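Local coordinates for putative MCP-type signal transduction protein (Campylobacter jejuni subsp. jejuni serotype O:2, PDB 4WY9) that probably senses chemical signals in the periplasm, perhaps by indirect ligand recognition, through a tandem-PAS domain and passes them to the chemotaxis machinery, at residues Gln161-Val166 with Thr186-Asp191; Gly206-Leu211 with Ile220-Asn225. One frame throughout, in Å; residues are numbered along the deposited sequence. Where two conformers were deposited one is given.

Contact 1 (Gln161-Val166 with Thr186-Asp191); sequences QDFDAV and TLDFSD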
loop_
_atom_site.group_PDB
_atom_site.type_symbol
_atom_site.label_atom_id
_atom_site.label_comp_id
_atom_site.label_asym_id
_atom_site.label_seq_id
_atom_site.Cartn_x
_atom_site.Cartn_y
_atom_site.Cartn_z
ATOM N N GLN A 161 16.024 6.672 5.813
ATOM C CA GLN A 161 15.906 6.941 4.385
ATOM C C GLN A 161 14.452 6.977 3.979
ATOM O O GLN A 161 13.649 6.210 4.443
ATOM C CB GLN A 161 16.636 5.914 3.543
ATOM C CG GLN A 161 18.066 5.572 3.995
ATOM C CD GLN A 161 18.438 4.127 3.652
ATOM O OE1 GLN A 161 17.563 3.262 3.394
ATOM N NE2 GLN A 161 19.751 3.842 3.660
ATOM N N ASP A 162 14.131 7.877 3.060
ATOM C CA ASP A 162 12.783 8.001 2.525
ATOM C C ASP A 162 12.404 6.798 1.691
ATOM O O ASP A 162 13.238 6.207 1.004
ATOM C CB ASP A 162 12.662 9.232 1.627
ATOM C CG ASP A 162 12.744 10.545 2.381
ATOM O OD1 ASP A 162 12.664 10.562 3.624
ATOM O OD2 ASP A 162 12.849 11.583 1.681
ATOM N N PHE A 163 11.125 6.419 1.746
ATOM C CA PHE A 163 10.584 5.427 0.835
ATOM C C PHE A 163 9.124 5.723 0.526
ATOM O O PHE A 163 8.459 6.476 1.247
ATOM C CB PHE A 163 10.765 3.997 1.363
ATOM C CG PHE A 163 9.969 3.672 2.617
ATOM C CD1 PHE A 163 10.446 4.021 3.851
ATOM C CD2 PHE A 163 8.808 2.956 2.545
ATOM C CE1 PHE A 163 9.736 3.710 5.007
ATOM C CE2 PHE A 163 8.097 2.637 3.691
ATOM C CZ PHE A 163 8.557 3.005 4.909
ATOM N N ASP A 164 8.636 5.181 -0.569
ATOM C CA ASP A 164 7.255 5.332 -0.992
ATOM C C ASP A 164 6.432 4.150 -0.509
ATOM O O ASP A 164 6.847 2.996 -0.680
ATOM C CB ASP A 164 7.188 5.500 -2.486
ATOM C CG ASP A 164 8.064 6.633 -2.950
ATOM O OD1 ASP A 164 7.798 7.755 -2.558
ATOM O OD2 ASP A 164 8.999 6.382 -3.741
ATOM N N ALA A 165 5.305 4.431 0.094
ATOM C CA ALA A 165 4.599 3.438 0.875
ATOM C C ALA A 165 3.102 3.536 0.765
ATOM O O ALA A 165 2.550 4.571 0.422
ATOM C CB ALA A 165 4.986 3.580 2.320
ATOM N N VAL A 166 2.425 2.441 1.131
ATOM C CA VAL A 166 1.007 2.491 1.422
ATOM C C VAL A 166 0.755 1.778 2.752
ATOM O O VAL A 166 1.435 0.801 3.079
ATOM C CB VAL A 166 0.151 1.885 0.299
ATOM C CG1 VAL A 166 0.483 0.389 0.063
ATOM C CG2 VAL A 166 -1.326 2.062 0.577
ATOM N N THR A 186 2.853 -1.467 6.800
ATOM C CA THR A 186 3.360 -0.625 5.738
ATOM C C THR A 186 3.968 -1.468 4.655
ATOM O O THR A 186 4.850 -2.274 4.942
ATOM C CB THR A 186 4.420 0.386 6.237
ATOM O OG1 THR A 186 3.914 1.119 7.334
ATOM C CG2 THR A 186 4.829 1.318 5.142
ATOM N N LEU A 187 3.531 -1.252 3.406
ATOM C CA LEU A 187 4.144 -1.835 2.228
ATOM C C LEU A 187 5.027 -0.792 1.567
ATOM O O LEU A 187 4.566 0.312 1.275
ATOM C CB LEU A 187 3.081 -2.321 1.252
ATOM C CG LEU A 187 3.519 -2.804 -0.130
ATOM C CD1 LEU A 187 4.396 -4.011 -0.052
ATOM C CD2 LEU A 187 2.276 -3.087 -0.980
ATOM N N ASP A 188 6.296 -1.130 1.380
ATOM C CA ASP A 188 7.232 -0.315 0.618
ATOM C C ASP A 188 7.080 -0.653 -0.859
ATOM O O ASP A 188 7.297 -1.791 -1.262
ATOM C CB ASP A 188 8.654 -0.564 1.107
ATOM C CG ASP A 188 9.714 0.267 0.409
ATOM O OD1 ASP A 188 9.486 0.808 -0.693
ATOM O OD2 ASP A 188 10.828 0.348 0.965
ATOM N N PHE A 189 6.710 0.324 -1.690
ATOM C CA PHE A 189 6.452 0.028 -3.088
ATOM C C PHE A 189 7.688 -0.440 -3.856
ATOM O O PHE A 189 7.550 -0.951 -4.963
ATOM C CB PHE A 189 5.806 1.219 -3.791
ATOM C CG PHE A 189 4.322 1.343 -3.501
ATOM C CD1 PHE A 189 3.438 0.341 -3.910
ATOM C CD2 PHE A 189 3.815 2.425 -2.807
ATOM C CE1 PHE A 189 2.098 0.422 -3.667
ATOM C CE2 PHE A 189 2.457 2.512 -2.551
ATOM C CZ PHE A 189 1.595 1.518 -2.969
ATOM N N SER A 190 8.888 -0.280 -3.289
ATOM C CA SER A 190 10.084 -0.853 -3.901
ATOM C C SER A 190 9.912 -2.342 -4.121
ATOM O O SER A 190 10.464 -2.913 -5.071
ATOM C CB SER A 190 11.356 -0.609 -3.035
ATOM O OG SER A 190 11.706 0.788 -2.989
ATOM N N ASP A 191 9.197 -3.009 -3.228
ATOM C CA ASP A 191 9.009 -4.448 -3.340
ATOM C C ASP A 191 8.030 -4.854 -4.428
ATOM O O ASP A 191 8.093 -5.971 -4.937
ATOM C CB ASP A 191 8.571 -4.988 -1.987
ATOM C CG ASP A 191 9.663 -4.880 -0.964
ATOM O OD1 ASP A 191 10.878 -5.030 -1.295
ATOM O OD2 ASP A 191 9.308 -4.630 0.177
HETATM O O HOH W 1 10.122 3.204 -1.948
#
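Phe163 lays the CD2 side of its ring against the carboxylate of Asp188, with CD2 3.6 Å from Asp188 CG and the ring and carboxylate planes 34° apart. Its CG sits between the backbone N and the carbonyl carbon (chi1 66°), which turns the ring toward Thr186 and Asp188; the methyl CG2 of Thr186 meets the ring edge near its plane, and Phe78 adds a second ring beside it. Across the strands, Val166 and Leu187 form an antiparallel hydrogen-bonded pair, and Ala165 faces Asp188 in a non-hydrogen-bonded one. The pairing then runs one step past the strand end, because Phe189 N donates to Asp164 O at 2.9 Å with a nearly straight N-H (167°). The Phe189 ring meets Val166 obliquely, its CZ 3.4 Å from Val166 CG1. Asp188 OD1 accepts from Ser190 N at 2.9 Å, a capping bond in the turn that leads into the helix, and the donor reaches the oxygen from above the carboxylate plane. A water also donates to Asp188 OD1 (2.8 Å) while accepting from Asp164 N. These bonds lie where the hairpin of strands 163-173 and 179-188 in the first PDC sensor domain hands over to the helix. Two donors on one carboxylate oxygen would help stabilise its negative charge and fix its rotation: Asp188 holds Ser190 N directly, while the water carries its link to Asp164 N.

Contact 2 (Gly206-Leu211 with Ile220-Asn225); sequences GELRVL and IHPNKN. With ACT (acetate ion), chain B.
His221 NE2 donates to the acetate O at 2.8 Å, nearly straight at 169°, with the oxygen at the ring edge. On the other side of the imidazole, ND1 accepts from Asn223 N at 2.9 Å, the donor just 5° out of the ring plane. ND1 accepts and NE2 donates, consistent with the neutral tautomer protonated on NE2, and the two bonds hold the ring's rotation. Pro222 CD covers one face, 3.1 Å above the plane and offset toward the rim. With chi1 at -171° the imidazole extends away from its own backbone N and lies beside Val210, whose CG2 is 3.7 Å from His221 CD2. Leu208 CD1 and Val210 CG2 border the acetate, probably a crystallisation component, and Tyr257 and Ser260 also bond it. Leu208 CD2 meets Pro222 CG at 3.9 Å, the two side chains crossing at about a right angle. Further along, Leu211 and Ile220 form a hydrogen-bonded pair of the antiparallel hairpin 209-213/218-220, with Leu211 N to Ile220 O at 3.1 Å. The sheet order 2-1-5-4-3 is consistent with the second PAS module: strand 218-220 is outermost, strand 209-213 lies between it and strand 277-286, and helix 190-196 packs on Leu211 and Ile220 through Leu196.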
loop_
_atom_site.group_PDB
_atom_site.type_symbol
_atom_site.label_atom_id
_atom_site.label_comp_id
_atom_site.label_asym_id
_atom_site.label_seq_id
_atom_site.Cartn_x
_atom_site.Cartn_y
_atom_site.Cartn_z
ATOM N N GLY A 206 10.394 2.057 -24.616
ATOM C CA GLY A 206 9.632 3.128 -24.052
ATOM C C GLY A 206 8.384 2.724 -23.331
ATOM O O GLY A 206 7.599 3.583 -22.913
ATOM N N GLU A 207 8.173 1.421 -23.140
ATOM C CA GLU A 207 7.036 0.932 -22.377
ATOM C C GLU A 207 7.041 1.524 -20.966
ATOM O O GLU A 207 8.077 1.527 -20.307
ATOM C CB GLU A 207 7.057 -0.589 -22.303
ATOM C CG GLU A 207 6.081 -1.219 -21.348
ATOM C CD GLU A 207 6.129 -2.726 -21.344
ATOM O OE1 GLU A 207 6.810 -3.310 -22.221
ATOM O OE2 GLU A 207 5.489 -3.344 -20.443
ATOM N N LEU A 208 5.896 2.016 -20.509
ATOM C CA LEU A 208 5.726 2.509 -19.145
ATOM C C LEU A 208 4.863 1.529 -18.389
ATOM O O LEU A 208 3.804 1.152 -18.881
ATOM C CB LEU A 208 5.111 3.903 -19.121
ATOM C CG LEU A 208 5.852 4.977 -19.923
ATOM C CD1 LEU A 208 5.035 6.246 -19.970
ATOM C CD2 LEU A 208 7.234 5.244 -19.370
ATOM N N ARG A 209 5.292 1.148 -17.181
ATOM C CA ARG A 209 4.541 0.292 -16.288
ATOM C C ARG A 209 4.287 1.052 -15.004
ATOM O O ARG A 209 5.240 1.489 -14.347
ATOM C CB ARG A 209 5.276 -1.015 -16.049
ATOM C CG ARG A 209 5.408 -1.861 -17.295
ATOM C CD ARG A 209 6.354 -3.015 -17.161
ATOM N NE ARG A 209 7.730 -2.602 -17.250
ATOM C CZ ARG A 209 8.780 -3.388 -16.998
ATOM N NH1 ARG A 209 8.594 -4.607 -16.541
ATOM N NH2 ARG A 209 10.006 -2.914 -17.147
ATOM N N VAL A 210 3.020 1.252 -14.669
ATOM C CA VAL A 210 2.582 2.191 -13.657
ATOM C C VAL A 210 1.556 1.559 -12.751
ATOM O O VAL A 210 0.630 0.878 -13.203
ATOM C CB VAL A 210 2.000 3.463 -14.306
ATOM C CG1 VAL A 210 1.540 4.465 -13.276
ATOM C CG2 VAL A 210 2.992 4.094 -15.295
ATOM N N LEU A 211 1.707 1.771 -11.434
ATOM C CA LEU A 211 0.685 1.423 -10.441
ATOM C C LEU A 211 0.164 2.721 -9.852
ATOM O O LEU A 211 0.960 3.523 -9.382
ATOM C CB LEU A 211 1.215 0.516 -9.355
ATOM C CG LEU A 211 0.267 0.156 -8.229
ATOM C CD1 LEU A 211 -0.900 -0.679 -8.721
ATOM C CD2 LEU A 211 0.994 -0.562 -7.103
ATOM N N ILE A 220 3.996 3.712 -8.363
ATOM C CA ILE A 220 5.137 3.270 -9.126
ATOM C C ILE A 220 5.068 3.869 -10.519
ATOM O O ILE A 220 4.019 3.782 -11.170
ATOM C CB ILE A 220 5.235 1.744 -9.247
ATOM C CG1 ILE A 220 5.364 1.082 -7.863
ATOM C CG2 ILE A 220 6.405 1.311 -10.111
ATOM C CD1 ILE A 220 5.129 -0.380 -7.864
ATOM N N HIS A 221 6.174 4.465 -10.972
ATOM C CA HIS A 221 6.344 4.955 -12.330
ATOM C C HIS A 221 7.815 4.782 -12.650
ATOM O O HIS A 221 8.661 5.008 -11.794
ATOM C CB HIS A 221 5.885 6.399 -12.452
ATOM C CG HIS A 221 5.821 6.940 -13.846
ATOM N ND1 HIS A 221 6.944 7.210 -14.602
ATOM C CD2 HIS A 221 4.775 7.219 -14.647
ATOM C CE1 HIS A 221 6.583 7.622 -15.796
ATOM N NE2 HIS A 221 5.255 7.663 -15.832
ATOM N N PRO A 222 8.158 4.456 -13.904
ATOM C CA PRO A 222 9.577 4.376 -14.274
ATOM C C PRO A 222 10.358 5.635 -13.935
ATOM O O PRO A 222 11.535 5.566 -13.597
ATOM C CB PRO A 222 9.512 4.124 -15.786
ATOM C CG PRO A 222 8.228 3.454 -16.009
ATOM C CD PRO A 222 7.281 4.010 -15.013
ATOM N N ASN A 223 9.721 6.775 -14.089
ATOM C CA ASN A 223 10.323 8.048 -13.703
ATOM C C ASN A 223 10.067 8.247 -12.223
ATOM O O ASN A 223 8.968 8.597 -11.798
ATOM C CB ASN A 223 9.724 9.176 -14.549
ATOM C CG ASN A 223 10.406 10.518 -14.284
ATOM O OD1 ASN A 223 11.084 10.683 -13.280
ATOM N ND2 ASN A 223 10.233 11.440 -15.179
ATOM N N LYS A 224 11.110 8.053 -11.411
ATOM C CA LYS A 224 10.949 8.101 -9.969
ATOM C C LYS A 224 10.437 9.449 -9.520
ATOM O O LYS A 224 9.785 9.536 -8.472
ATOM C CB LYS A 224 12.310 7.821 -9.303
ATOM C CG LYS A 224 12.346 6.656 -8.349
ATOM C CD LYS A 224 11.332 6.816 -7.238
ATOM C CE LYS A 224 11.525 5.754 -6.138
ATOM N NZ LYS A 224 12.872 5.808 -5.519
ATOM N N ASN A 225 10.719 10.510 -10.273
ATOM C CA ASN A 225 10.229 11.837 -9.956
ATOM C C ASN A 225 8.731 12.000 -10.003
ATOM O O ASN A 225 8.189 12.967 -9.460
ATOM C CB ASN A 225 10.860 12.879 -10.902
ATOM C CG ASN A 225 12.336 13.176 -10.601
ATOM O OD1 ASN A 225 13.007 12.563 -9.742
ATOM N ND2 ASN A 225 12.841 14.170 -11.295
HETATM C C ACT B . 2.609 8.394 -18.203
HETATM O O ACT B . 3.744 8.839 -17.864
HETATM O OXT ACT B . 1.942 9.063 -19.043
HETATM C CH3 ACT B . 2.061 7.151 -17.596
#

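Contact 1 and contact 2 follow one another along the chain, and helix 190-196, which starts in contact 1, leads on to strand 209-213 of contact 2. Their centres lie about 15 Å apart, yet atoms of Phe189 bridge the gap: Phe189 CE1 is 3.7 Å from Leu211 CD2, and Phe189 O is 3.8 Å from Ile220 CD1. Asp164 OD2 also packs against Lys224 CE at 3.5 Å. Phe189 therefore serves both contacts, touching Val166 in the first sheet and Leu211 and Ile220 in the second. Packing contacts thus join the two sheets, apolar at Phe189-Leu211. The acetate is bound by His221 NE2 in contact 2, with Tyr257 and Ser260, and contact 1 takes no part.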